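Side-chain contacts in putative glutathionylspermidine synthase (Methylobacillus flagellatus, PDB 3N6X), which is of unproven function but probably acts as a circularly permuted ATP-grasp ligase that may join glutathione to spermidine at the expense of ATP: residues A46-R51 with M181-E186; I70-V75 with R177-R182; E110-G115 with S119-N124; N206-A211 with P218-L223; N257-R262 with G305-A310. All coordinates share one frame; numbering follows the deposited sequence.

Overall arrangement
The five contacts form two pairs and one outlier. Interactions 1 and 2 share the end of helix 170-183, with centres 8 Å apart; F184 and L183 of the first touch V74 of the second, giving one continuous hydrophobic cluster. Interactions 4 and 5, with centres 10 Å apart, reach one mixed sheet, and V210 O probably hydrogen-bonds T308 OG1 between them. Interaction 3 lies alone on the opposite side of the chain's centre from interactions 1 and 2, its centre about 53 Å from that of interaction 1, yet it is nested in sequence within the loops both close. Interactions 4 and 5 follow in series, so early residues return to residues 177-186 before the chain builds the six-stranded sheet.

Interaction 1. Residues A46-R51 with M181-E186; sequences AELLFR and MRLFPE
L49 of helix 42-53 meets L183 in a helix-helix contact, at the point where helix 170-183 runs out in the putative ATP-grasp protein. The tight part is a single methyl pair, L49 CD2 to L183 CD1 at 3.8 Å, between leucine side chains that cross at about a right angle. L48 packs more loosely from the same helix: its CD2 lies 4.4 Å from L183 CD2 and 4.3 Å from F184 CE1, coming at the ring obliquely. All four residues are buried, and the grip across the contact is purely apolar. Beyond them the character changes, since F50 and R51 on one helix and M181 and R182 on the other are exposed and make no contact across the two segments. W30 lies edge-to-face with F184, and its NE1 hydrogen-bonds E186 OE2, so W30 of helix 25-33 packs beside the same turn. F184 is the first residue to leave the helical path, and its chi1 of -32° strays from a staggered position. The ring lies back on its neighbour, with L183 CB 3.5 Å above the ring plane and over its centre.

Interaction 2. Residues I70-V75 with R177-R182; sequences IPFDVV and RKMMMR
The F72 ring meets two side chains of helix 170-183 in different ways. M180 CG lies at its edge, near the ring plane, 3.9 Å from F72 CZ, while M179 CG comes in obliquely to within 3.9 Å of F72 CE2. The two methionines, both present as selenomethionine, thus touch adjacent ring atoms, CE2 and CZ. M180 SE adds a Met-aromatic contact of the edge type: it sits 5.1 Å from the F72 centroid and 79° off the ring normal. F72 carries its ring out to the helix because CG is anti to the backbone N (chi1 179°).

Segment 70-75 is the loop leading into strand 77-79. Backbone hydrogen bonds from P71 and D73 to T466 lay it beside strand 464-471, so the contact joins helix 170-183 to a loop that lies along that strand of the mixed sheet. F188 and W470 touch M180 as well and help enclose its chain. That chain is bent at both chi2 and chi3, which curls it from the ring toward the backbone of V74: M180 CE reaches V74 O at 3.4 Å, and M180 SE stands 4.3 Å from V74 CB.

D73 is directed away from the helix. Its OD2 forms a salt bridge with K467 NZ and accepts a weak bond of the Asx-turn kind from V75 N at 3.3 Å, while its OD1 accepts the N-H of L417; these bonds hold the D73-V75 backbone from the side remote from the methionines.

Interaction 3. Residues E110-G115 with S119-N124; sequences EIIKAG and SSILAN
I112 and S119 bring the backbones closest, their CA atoms 6.1 Å apart, where helix 110-113 ends and the chain returns after three residues as the 3-10 segment 119-123. The helix gives way at G115, which has positive phi (77°) and donates its N-H to I112 O. I112 alone among the side chains of 110-115 makes the contact, and its two branches divide the work. With CG1 beside the backbone N (chi1 -60°), the long branch extends toward the 3-10 turn and sets its CD1 against two side chains, 3.8 Å from I121 CG2 and 4.0 Å from L122 CD2. The short branch, CG2, settles against the start of the turn, 3.9 Å from S119 CA and 4.1 Å from S119 CB. I121 is buried and leads inward to F101 of helix 81-105, whereas S119 and L122 are exposed, so the contact runs from a buried side at I121 to a solvent side at S119 and L122. D104 OD1 and OD2 accept the N-H groups of E110 and I111. This is local packing of a one-turn helix, ended by a positive-phi glycine, on the 3-10 segment that follows it, within the connection between helix 81-105 and strand 144-151.

Interaction 4. Residues N206-A211 with P218-L223; sequences NLRAVA and PTVVLL
Helix 199-209 packs on the six-stranded mixed sheet, where L207 and R208 cover V220 at the start of strand 220-223. The following helix 232-242 and parallel strand 245-247 make a beta-alpha-beta crossover from this strand, so the contact joins the helix before the crossover to its first strand. V220 offers one methyl to each partner: CG1 takes L207 CD1 at 3.9 Å, and CG2 takes the aliphatic R208 CG at 4.1 Å. Both helix side chains cross the valine at about a right angle. Y274 of the adjacent strand touches L207 too and adds to the apolar packing round it.

P218 is the other centre of the contact and packs against the last turn of the helix. Its CG approaches R208 CB to 3.8 Å and packs 3.6 Å from R208 O, while its CB touches A211 CB at 3.7 Å. R208 O accepts the N-H of A211 and a hydrogen bond from a glycerol, probably from the crystallisation liquor.

In the conformer described for R208, one of two, a bend at chi3 (80°) swings the guanidinium back toward P218. A water in the plane of that group, at its edge, accepts from R208 NE at 2.9 Å and donates to P218 O at 3.1 Å. Because the arginine has an alternative pose, this bridge may be only part-time; the lasting hold is probably the apolar packing of L207 on V220 and of A211 on P218, with the water a polar supplement on the solvent side.

Interaction 5. Residues N257-R262 with G305-A310; sequences NAVYMR and GGVTLA
V259 and V307 touch by CG2 and CG1, 4.1 Å apart, beside the six-stranded mixed sheet. They reach each other from segments that pair with strand 268-275 and not with each other: strand 259-261 runs antiparallel to it, and strand 308-310, which begins just after V307, runs parallel. V307 CG1 stands between its backbone N and carbonyl carbon (chi1 78°), and V259 CG2 lies beside the backbone N; these settings present the methyls to each other.

Two backbone links join the same segments. Water 2 accepts from V259 N at 2.9 Å and donates to G306 O at 2.6 Å, a short bridge between segments that do not pair here. Two residues before V259, N257 O receives a C-H...O contact from G306 CA at 3.4 Å, with 147° at the hydrogen. Having no side chain, G306 lets that carbonyl come so close.

In the next shell, R269 NH2 gives G306 O a second donor, backbone bonding of V259 with V270 ties strand 259-261 to strand 268-275, and L298 and V301 of helix 298-303 pack on V259 and V307 respectively. That helix ends in a Schellman motif with G305, at positive phi, as its C-prime residue: G306 N bonds V301 O and G305 N bonds Y302 O. N257 ND2 reaches the same helix end, donating to N304 O.

Interaction 1. Residues A46-R51 with M181-E186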
# COMPACT_ATOMS: atom_id res chain seq x y z
N ALA A 46 9.38 25.80 5.36
CA ALA A 46 10.55 25.47 4.53
C ALA A 46 11.83 26.07 5.13
O ALA A 46 12.90 25.46 5.03
CB ALA A 46 10.35 25.99 3.11
N GLU A 47 11.71 27.25 5.77
CA GLU A 47 12.82 27.92 6.45
C GLU A 47 13.21 27.14 7.71
O GLU A 47 14.40 26.89 7.93
CB GLU A 47 12.44 29.37 6.79
CG GLU A 47 12.63 30.33 5.63
CD GLU A 47 12.02 31.71 5.82
OE1 GLU A 47 11.99 32.21 6.97
OE2 GLU A 47 11.59 32.31 4.81
N LEU A 48 12.19 26.69 8.51
CA LEU A 48 12.38 25.89 9.72
C LEU A 48 13.09 24.56 9.37
O LEU A 48 14.07 24.19 10.03
CB LEU A 48 11.02 25.61 10.40
CG LEU A 48 11.06 24.93 11.80
CD1 LEU A 48 9.84 25.33 12.63
CD2 LEU A 48 11.12 23.41 11.69
N LEU A 49 12.59 23.86 8.33
CA LEU A 49 13.15 22.58 7.89
C LEU A 49 14.59 22.70 7.39
O LEU A 49 15.39 21.79 7.62
CB LEU A 49 12.24 21.92 6.84
CG LEU A 49 10.96 21.29 7.41
CD1 LEU A 49 9.86 21.26 6.36
CD2 LEU A 49 11.23 19.90 7.95
N PHE A 50 14.94 23.83 6.76
CA PHE A 50 16.31 24.04 6.30
C PHE A 50 17.25 24.39 7.47
O PHE A 50 18.31 23.80 7.58
CB PHE A 50 16.37 25.13 5.22
CG PHE A 50 17.78 25.43 4.77
CD1 PHE A 50 18.47 24.55 3.94
CD2 PHE A 50 18.44 26.57 5.22
CE1 PHE A 50 19.78 24.82 3.56
CE2 PHE A 50 19.76 26.83 4.84
CZ PHE A 50 20.42 25.95 4.00
N ARG A 51 16.85 25.38 8.31
CA ARG A 51 17.65 25.83 9.47
C ARG A 51 17.99 24.68 10.42
O ARG A 51 19.12 24.60 10.91
CB ARG A 51 16.91 26.93 10.24
CG ARG A 51 16.98 28.32 9.62
CD ARG A 51 16.49 29.40 10.58
NE ARG A 51 15.32 28.97 11.36
CZ ARG A 51 14.06 29.17 10.99
NH1 ARG A 51 13.78 29.81 9.86
NH2 ARG A 51 13.06 28.74 11.75
N MSE A 181 10.00 13.22 15.55
CA MSE A 181 10.58 13.06 16.88
C MSE A 181 11.86 13.91 17.02
O MSE A 181 12.13 14.46 18.10
CB MSE A 181 10.88 11.57 17.17
CG MSE A 181 11.49 11.33 18.58
SE MSE A 181 10.30 11.94 20.06
CE MSE A 181 9.10 10.42 20.04
N ARG A 182 12.64 14.03 15.93
CA ARG A 182 13.88 14.82 15.91
C ARG A 182 13.55 16.33 15.96
O ARG A 182 14.18 17.06 16.72
CB ARG A 182 14.69 14.47 14.65
CG ARG A 182 16.13 14.94 14.65
CD ARG A 182 16.78 14.54 13.34
NE ARG A 182 18.24 14.65 13.37
CZ ARG A 182 19.02 14.46 12.31
NH1 ARG A 182 18.49 14.17 11.13
NH2 ARG A 182 20.34 14.57 12.42
N LEU A 183 12.54 16.78 15.19
CA LEU A 183 12.16 18.19 15.15
C LEU A 183 11.39 18.62 16.39
O LEU A 183 11.70 19.68 16.95
CB LEU A 183 11.30 18.49 13.90
CG LEU A 183 11.96 18.40 12.53
CD1 LEU A 183 10.91 18.43 11.43
CD2 LEU A 183 12.98 19.52 12.32
N PHE A 184 10.33 17.87 16.78
CA PHE A 184 9.43 18.30 17.86
C PHE A 184 9.22 17.25 18.99
O PHE A 184 8.08 16.83 19.24
CB PHE A 184 8.07 18.75 17.28
CG PHE A 184 8.14 19.39 15.91
CD1 PHE A 184 8.61 20.69 15.76
CD2 PHE A 184 7.73 18.70 14.78
CE1 PHE A 184 8.67 21.29 14.49
CE2 PHE A 184 7.78 19.31 13.52
CZ PHE A 184 8.24 20.60 13.38
N PRO A 185 10.28 16.91 19.77
CA PRO A 185 10.10 15.94 20.87
C PRO A 185 9.00 16.33 21.85
O PRO A 185 8.25 15.47 22.31
CB PRO A 185 11.49 15.89 21.54
CG PRO A 185 12.20 17.11 21.06
CD PRO A 185 11.69 17.35 19.68
N GLU A 186 8.86 17.64 22.12
CA GLU A 186 7.85 18.16 23.06
C GLU A 186 6.40 17.82 22.64
O GLU A 186 5.53 17.66 23.50
CB GLU A 186 8.05 19.67 23.30
CG GLU A 186 7.68 20.56 22.11
CD GLU A 186 8.72 20.73 21.01
OE1 GLU A 186 9.77 20.06 21.06
OE2 GLU A 186 8.47 21.55 20.09

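Interaction 2. Residues I70-V75 with R177-R182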
# COMPACT_ATOMS: atom_id res chain seq x y z
N ILE A 70 10.77 13.74 -2.07
CA ILE A 70 9.34 14.02 -1.88
C ILE A 70 9.12 15.05 -0.74
O ILE A 70 9.66 14.88 0.35
CB ILE A 70 8.54 12.69 -1.63
CG1 ILE A 70 8.65 11.74 -2.85
CG2 ILE A 70 7.06 12.96 -1.25
CD1 ILE A 70 8.16 10.29 -2.60
N PRO A 71 8.31 16.12 -0.97
CA PRO A 71 8.08 17.10 0.10
C PRO A 71 7.43 16.50 1.35
O PRO A 71 6.65 15.55 1.26
CB PRO A 71 7.17 18.15 -0.55
CG PRO A 71 7.32 17.95 -2.01
CD PRO A 71 7.59 16.49 -2.21
N PHE A 72 7.77 17.04 2.52
CA PHE A 72 7.23 16.60 3.79
C PHE A 72 6.50 17.74 4.49
O PHE A 72 7.01 18.86 4.53
CB PHE A 72 8.36 16.04 4.69
CG PHE A 72 7.90 15.58 6.05
CD1 PHE A 72 7.17 14.40 6.20
CD2 PHE A 72 8.20 16.32 7.19
CE1 PHE A 72 6.74 13.98 7.46
CE2 PHE A 72 7.78 15.89 8.46
CZ PHE A 72 7.05 14.72 8.58
N ASP A 73 5.29 17.46 5.00
CA ASP A 73 4.50 18.42 5.76
C ASP A 73 4.57 18.04 7.24
O ASP A 73 4.45 16.85 7.58
CB ASP A 73 3.06 18.46 5.27
CG ASP A 73 2.23 19.57 5.90
OD1 ASP A 73 2.48 20.75 5.56
OD2 ASP A 73 1.30 19.25 6.67
N VAL A 74 4.78 19.04 8.13
CA VAL A 74 4.97 18.80 9.57
C VAL A 74 3.68 18.69 10.37
O VAL A 74 3.73 18.44 11.58
CB VAL A 74 6.00 19.78 10.21
CG1 VAL A 74 7.36 19.69 9.51
CG2 VAL A 74 5.49 21.22 10.22
N VAL A 75 2.51 18.84 9.72
CA VAL A 75 1.23 18.67 10.43
C VAL A 75 0.84 17.19 10.36
O VAL A 75 0.62 16.67 9.26
CB VAL A 75 0.11 19.60 9.91
CG1 VAL A 75 -1.11 19.55 10.83
CG2 VAL A 75 0.61 21.04 9.75
N ARG A 177 8.29 9.34 11.06
CA ARG A 177 8.17 9.35 12.52
C ARG A 177 9.48 9.85 13.16
O ARG A 177 9.44 10.72 14.04
CB ARG A 177 7.81 7.95 13.07
CG ARG A 177 7.83 7.88 14.62
CD ARG A 177 6.83 8.86 15.26
NE ARG A 177 5.51 8.78 14.63
CZ ARG A 177 4.61 7.83 14.90
NH1 ARG A 177 4.85 6.94 15.85
NH2 ARG A 177 3.47 7.79 14.24
N LYS A 178 10.63 9.30 12.70
CA LYS A 178 11.97 9.65 13.17
C LYS A 178 12.23 11.17 12.99
O LYS A 178 12.74 11.81 13.90
CB LYS A 178 13.01 8.81 12.42
CG LYS A 178 14.39 8.81 13.04
CD LYS A 178 15.40 8.04 12.19
CE LYS A 178 16.82 8.53 12.41
NZ LYS A 178 17.74 7.42 12.78
N MSE A 179 11.77 11.74 11.85
CA MSE A 179 11.88 13.17 11.51
C MSE A 179 11.08 14.05 12.48
O MSE A 179 11.60 15.06 12.96
CB MSE A 179 11.41 13.39 10.05
CG MSE A 179 11.34 14.87 9.63
SE MSE A 179 13.08 15.76 9.78
CE MSE A 179 13.80 15.24 8.15
N MSE A 180 9.81 13.66 12.77
CA MSE A 180 8.92 14.39 13.68
C MSE A 180 9.46 14.38 15.11
O MSE A 180 9.35 15.39 15.81
CB MSE A 180 7.50 13.78 13.65
CG MSE A 180 6.73 14.08 12.37
SE MSE A 180 6.18 15.94 12.15
CE MSE A 180 5.04 16.12 13.65
N MSE A 181 10.00 13.22 15.55
CA MSE A 181 10.58 13.06 16.88
C MSE A 181 11.86 13.91 17.02
O MSE A 181 12.13 14.46 18.10
CB MSE A 181 10.88 11.57 17.17
CG MSE A 181 11.49 11.33 18.58
SE MSE A 181 10.30 11.94 20.06
CE MSE A 181 9.10 10.42 20.04
N ARG A 182 12.64 14.03 15.93
CA ARG A 182 13.88 14.82 15.91
C ARG A 182 13.55 16.33 15.96
O ARG A 182 14.18 17.06 16.72
CB ARG A 182 14.69 14.47 14.65
CG ARG A 182 16.13 14.94 14.65
CD ARG A 182 16.78 14.54 13.34
NE ARG A 182 18.24 14.65 13.37
CZ ARG A 182 19.02 14.46 12.31
NH1 ARG A 182 18.49 14.17 11.13
NH2 ARG A 182 20.34 14.57 12.42

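Interaction 3. Residues E110-G115 with S119-N124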
# COMPACT_ATOMS: atom_id res chain seq x y z
N GLU A 110 -14.11 -22.90 -5.02
CA GLU A 110 -15.47 -22.94 -4.49
C GLU A 110 -16.28 -21.68 -4.83
O GLU A 110 -17.48 -21.79 -5.10
CB GLU A 110 -15.47 -23.17 -2.96
CG GLU A 110 -14.98 -24.56 -2.52
CD GLU A 110 -15.71 -25.79 -3.04
OE1 GLU A 110 -16.86 -25.65 -3.53
OE2 GLU A 110 -15.14 -26.90 -2.93
N ILE A 111 -15.63 -20.49 -4.80
CA ILE A 111 -16.30 -19.21 -5.10
C ILE A 111 -16.73 -19.11 -6.57
O ILE A 111 -17.67 -18.39 -6.88
CB ILE A 111 -15.45 -17.99 -4.62
CG1 ILE A 111 -16.33 -16.71 -4.49
CG2 ILE A 111 -14.21 -17.76 -5.55
CD1 ILE A 111 -15.80 -15.58 -3.57
N ILE A 112 -16.01 -19.80 -7.49
CA ILE A 112 -16.36 -19.82 -8.92
C ILE A 112 -17.54 -20.79 -9.13
O ILE A 112 -18.53 -20.43 -9.77
CB ILE A 112 -15.14 -20.14 -9.83
CG1 ILE A 112 -14.01 -19.07 -9.65
CG2 ILE A 112 -15.58 -20.22 -11.31
CD1 ILE A 112 -12.64 -19.39 -10.38
N LYS A 113 -17.47 -22.00 -8.51
CA LYS A 113 -18.53 -23.01 -8.58
C LYS A 113 -19.84 -22.49 -7.98
O LYS A 113 -20.91 -22.90 -8.43
CB LYS A 113 -18.09 -24.31 -7.87
CG LYS A 113 -16.87 -24.96 -8.52
CD LYS A 113 -16.32 -26.12 -7.69
CE LYS A 113 -15.25 -26.87 -8.44
NZ LYS A 113 -14.56 -27.86 -7.57
N ALA A 114 -19.76 -21.58 -6.96
CA ALA A 114 -20.93 -20.98 -6.33
C ALA A 114 -21.52 -19.82 -7.18
O ALA A 114 -22.55 -19.23 -6.81
CB ALA A 114 -20.59 -20.49 -4.92
N GLY A 115 -20.87 -19.51 -8.31
CA GLY A 115 -21.30 -18.47 -9.24
C GLY A 115 -21.03 -17.04 -8.81
O GLY A 115 -21.35 -16.10 -9.55
N SER A 119 -16.02 -17.24 -14.07
CA SER A 119 -14.88 -18.05 -14.53
C SER A 119 -13.94 -17.23 -15.43
O SER A 119 -12.83 -17.67 -15.69
CB SER A 119 -15.36 -19.30 -15.26
OG SER A 119 -15.73 -19.02 -16.60
N SER A 120 -14.37 -16.03 -15.88
CA SER A 120 -13.54 -15.16 -16.72
C SER A 120 -12.28 -14.70 -15.98
O SER A 120 -11.29 -14.34 -16.63
CB SER A 120 -14.34 -13.97 -17.22
OG SER A 120 -14.97 -13.27 -16.16
N ILE A 121 -12.29 -14.78 -14.63
CA ILE A 121 -11.11 -14.46 -13.80
C ILE A 121 -9.90 -15.32 -14.21
O ILE A 121 -8.76 -14.90 -14.06
CB ILE A 121 -11.45 -14.60 -12.27
CG1 ILE A 121 -10.42 -13.88 -11.40
CG2 ILE A 121 -11.61 -16.07 -11.84
CD1 ILE A 121 -10.99 -13.23 -10.23
N LEU A 122 -10.16 -16.52 -14.75
CA LEU A 122 -9.12 -17.46 -15.18
C LEU A 122 -8.43 -17.01 -16.49
O LEU A 122 -7.43 -17.61 -16.89
CB LEU A 122 -9.69 -18.89 -15.30
CG LEU A 122 -10.39 -19.43 -14.05
CD1 LEU A 122 -10.90 -20.84 -14.28
CD2 LEU A 122 -9.47 -19.40 -12.84
N ALA A 123 -8.96 -15.94 -17.14
CA ALA A 123 -8.35 -15.34 -18.33
C ALA A 123 -7.30 -14.29 -17.91
O ALA A 123 -6.51 -13.84 -18.74
CB ALA A 123 -9.42 -14.69 -19.21
N ASN A 124 -7.29 -13.93 -16.62
CA ASN A 124 -6.36 -12.94 -16.08
C ASN A 124 -4.92 -13.44 -16.14
O ASN A 124 -4.63 -14.56 -15.72
CB ASN A 124 -6.74 -12.57 -14.65
CG ASN A 124 -6.24 -11.21 -14.25
OD1 ASN A 124 -5.04 -10.91 -14.30
ND2 ASN A 124 -7.17 -10.35 -13.86

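Interaction 4. Residues N206-A211 with P218-L223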
# COMPACT_ATOMS: atom_id res chain seq x y z
N ASN A 206 7.22 -12.77 11.36
CA ASN A 206 6.19 -13.33 10.49
C ASN A 206 6.80 -14.15 9.35
O ASN A 206 6.20 -15.16 8.95
CB ASN A 206 5.28 -12.23 9.93
CG ASN A 206 4.20 -11.74 10.88
OD1 ASN A 206 3.49 -10.79 10.60
ND2 ASN A 206 4.09 -12.35 12.04
N LEU A 207 7.96 -13.71 8.79
CA LEU A 207 8.62 -14.46 7.69
C LEU A 207 9.16 -15.81 8.20
O LEU A 207 9.06 -16.81 7.50
CB LEU A 207 9.73 -13.63 7.01
CG LEU A 207 9.27 -12.40 6.22
CD1 LEU A 207 10.45 -11.57 5.76
CD2 LEU A 207 8.43 -12.80 5.02
N ARG A 208 9.70 -15.83 9.44
CA ARG A 208 10.20 -17.05 10.07
C ARG A 208 9.06 -18.04 10.29
O ARG A 208 9.25 -19.25 10.17
CB ARG A 208 10.87 -16.72 11.42
CG ARG A 208 12.15 -15.91 11.30
CD ARG A 208 12.63 -15.42 12.66
NE ARG A 208 13.33 -16.47 13.40
CZ ARG A 208 12.81 -17.13 14.42
NH1 ARG A 208 11.59 -16.84 14.87
NH2 ARG A 208 13.51 -18.09 15.02
N ALA A 209 7.86 -17.52 10.62
CA ALA A 209 6.67 -18.31 10.91
C ALA A 209 6.12 -19.03 9.67
O ALA A 209 5.34 -19.98 9.80
CB ALA A 209 5.59 -17.41 11.52
N VAL A 210 6.51 -18.56 8.46
CA VAL A 210 6.03 -19.17 7.22
C VAL A 210 7.07 -20.05 6.59
O VAL A 210 6.93 -20.41 5.43
CB VAL A 210 5.39 -18.17 6.20
CG1 VAL A 210 4.07 -17.63 6.73
CG2 VAL A 210 6.35 -17.03 5.84
N ALA A 211 8.09 -20.45 7.37
CA ALA A 211 9.09 -21.42 6.90
C ALA A 211 8.37 -22.74 6.67
O ALA A 211 7.35 -23.00 7.33
CB ALA A 211 10.18 -21.59 7.94
N PRO A 218 14.84 -20.87 10.72
CA PRO A 218 14.88 -20.50 9.30
C PRO A 218 15.81 -19.36 8.96
O PRO A 218 15.91 -18.39 9.71
CB PRO A 218 13.43 -20.15 8.98
CG PRO A 218 12.81 -19.84 10.28
CD PRO A 218 13.50 -20.65 11.30
N THR A 219 16.52 -19.49 7.84
CA THR A 219 17.36 -18.45 7.31
C THR A 219 16.49 -17.60 6.38
O THR A 219 15.84 -18.15 5.49
CB THR A 219 18.58 -19.06 6.60
OG1 THR A 219 19.37 -19.76 7.56
CG2 THR A 219 19.43 -18.02 5.88
N VAL A 220 16.44 -16.29 6.61
CA VAL A 220 15.62 -15.37 5.82
C VAL A 220 16.51 -14.39 5.07
O VAL A 220 17.43 -13.83 5.65
CB VAL A 220 14.58 -14.62 6.71
CG1 VAL A 220 13.62 -13.78 5.86
CG2 VAL A 220 13.80 -15.58 7.61
N VAL A 221 16.25 -14.19 3.77
CA VAL A 221 16.98 -13.22 2.95
C VAL A 221 15.97 -12.31 2.23
O VAL A 221 14.79 -12.66 2.12
CB VAL A 221 17.97 -13.89 1.94
CG1 VAL A 221 18.98 -14.79 2.65
CG2 VAL A 221 17.22 -14.66 0.85
N LEU A 222 16.42 -11.15 1.77
CA LEU A 222 15.59 -10.25 0.96
C LEU A 222 16.14 -10.25 -0.47
O LEU A 222 17.26 -9.78 -0.70
CB LEU A 222 15.57 -8.82 1.54
CG LEU A 222 14.41 -7.89 1.06
CD1 LEU A 222 14.26 -6.70 1.99
CD2 LEU A 222 14.63 -7.39 -0.37
N LEU A 223 15.37 -10.81 -1.43
CA LEU A 223 15.78 -10.84 -2.84
C LEU A 223 15.39 -9.52 -3.56
O LEU A 223 14.21 -9.20 -3.67
CB LEU A 223 15.21 -12.07 -3.56
CG LEU A 223 15.38 -12.17 -5.07
CD1 LEU A 223 16.86 -12.35 -5.47
CD2 LEU A 223 14.54 -13.30 -5.63
O HOH W 1 15.66 -18.03 12.79

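Interaction 5. Residues N257-R262 with G305-A310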
# COMPACT_ATOMS: atom_id res chain seq x y z
N ASN A 257 16.10 -29.66 -4.61
CA ASN A 257 14.94 -29.08 -3.93
C ASN A 257 15.29 -28.15 -2.77
O ASN A 257 14.64 -28.17 -1.73
CB ASN A 257 13.95 -30.17 -3.51
CG ASN A 257 12.54 -29.65 -3.34
OD1 ASN A 257 12.13 -28.71 -4.02
ND2 ASN A 257 11.79 -30.23 -2.41
N ALA A 258 16.31 -27.33 -2.97
CA ALA A 258 16.73 -26.39 -1.96
C ALA A 258 17.37 -25.20 -2.62
O ALA A 258 17.86 -25.30 -3.74
CB ALA A 258 17.71 -27.04 -0.98
N VAL A 259 17.35 -24.05 -1.94
CA VAL A 259 17.96 -22.82 -2.42
C VAL A 259 19.09 -22.51 -1.47
O VAL A 259 18.93 -22.63 -0.25
CB VAL A 259 16.91 -21.65 -2.46
CG1 VAL A 259 17.57 -20.33 -2.90
CG2 VAL A 259 15.75 -21.99 -3.38
N TYR A 260 20.26 -22.15 -2.03
CA TYR A 260 21.44 -21.85 -1.23
C TYR A 260 21.93 -20.47 -1.49
O TYR A 260 21.82 -19.97 -2.60
CB TYR A 260 22.56 -22.87 -1.55
CG TYR A 260 22.22 -24.28 -1.14
CD1 TYR A 260 22.49 -24.74 0.15
CD2 TYR A 260 21.58 -25.14 -2.02
CE1 TYR A 260 22.11 -26.01 0.55
CE2 TYR A 260 21.23 -26.43 -1.63
CZ TYR A 260 21.48 -26.86 -0.34
OH TYR A 260 21.13 -28.12 0.05
N MSE A 261 22.52 -19.85 -0.47
CA MSE A 261 23.17 -18.56 -0.62
C MSE A 261 24.69 -18.81 -0.65
O MSE A 261 25.19 -19.62 0.14
CB MSE A 261 22.80 -17.64 0.54
CG MSE A 261 23.38 -16.23 0.40
SE MSE A 261 23.03 -15.11 1.96
CE MSE A 261 22.93 -16.46 3.31
N ARG A 262 25.40 -18.16 -1.58
CA ARG A 262 26.86 -18.30 -1.70
C ARG A 262 27.57 -17.57 -0.57
O ARG A 262 27.34 -16.37 -0.36
CB ARG A 262 27.36 -17.74 -3.05
CG ARG A 262 26.62 -18.26 -4.28
CD ARG A 262 27.21 -17.65 -5.55
NE ARG A 262 26.31 -17.76 -6.69
CZ ARG A 262 26.23 -18.83 -7.47
NH1 ARG A 262 26.99 -19.89 -7.23
NH2 ARG A 262 25.38 -18.86 -8.48
N GLY A 305 8.01 -27.47 -1.83
CA GLY A 305 8.17 -27.24 -0.39
C GLY A 305 9.58 -27.10 0.16
O GLY A 305 9.78 -27.21 1.37
N GLY A 306 10.54 -26.78 -0.70
CA GLY A 306 11.93 -26.62 -0.27
C GLY A 306 12.29 -25.21 0.17
O GLY A 306 13.38 -24.98 0.70
N VAL A 307 11.37 -24.24 -0.08
CA VAL A 307 11.57 -22.83 0.27
C VAL A 307 10.21 -22.12 0.36
O VAL A 307 9.22 -22.60 -0.22
CB VAL A 307 12.55 -22.11 -0.76
CG1 VAL A 307 11.83 -21.76 -2.08
CG2 VAL A 307 13.20 -20.87 -0.14
N THR A 308 10.16 -20.99 1.07
CA THR A 308 8.97 -20.14 1.13
C THR A 308 9.27 -18.82 0.44
O THR A 308 10.30 -18.20 0.73
CB THR A 308 8.52 -19.89 2.58
OG1 THR A 308 8.19 -21.13 3.18
CG2 THR A 308 7.31 -18.95 2.66
N LEU A 309 8.37 -18.38 -0.46
CA LEU A 309 8.44 -17.07 -1.11
C LEU A 309 7.38 -16.18 -0.49
O LEU A 309 6.26 -16.63 -0.25
CB LEU A 309 8.24 -17.17 -2.64
CG LEU A 309 9.30 -17.99 -3.41
CD1 LEU A 309 9.00 -18.00 -4.89
CD2 LEU A 309 10.70 -17.45 -3.18
N ALA A 310 7.75 -14.96 -0.16
CA ALA A 310 6.84 -14.01 0.46
C ALA A 310 7.04 -12.64 -0.17
O ALA A 310 8.14 -12.12 -0.13
CB ALA A 310 7.10 -13.95 1.96
O HOH W 2 15.83 -24.12 0.57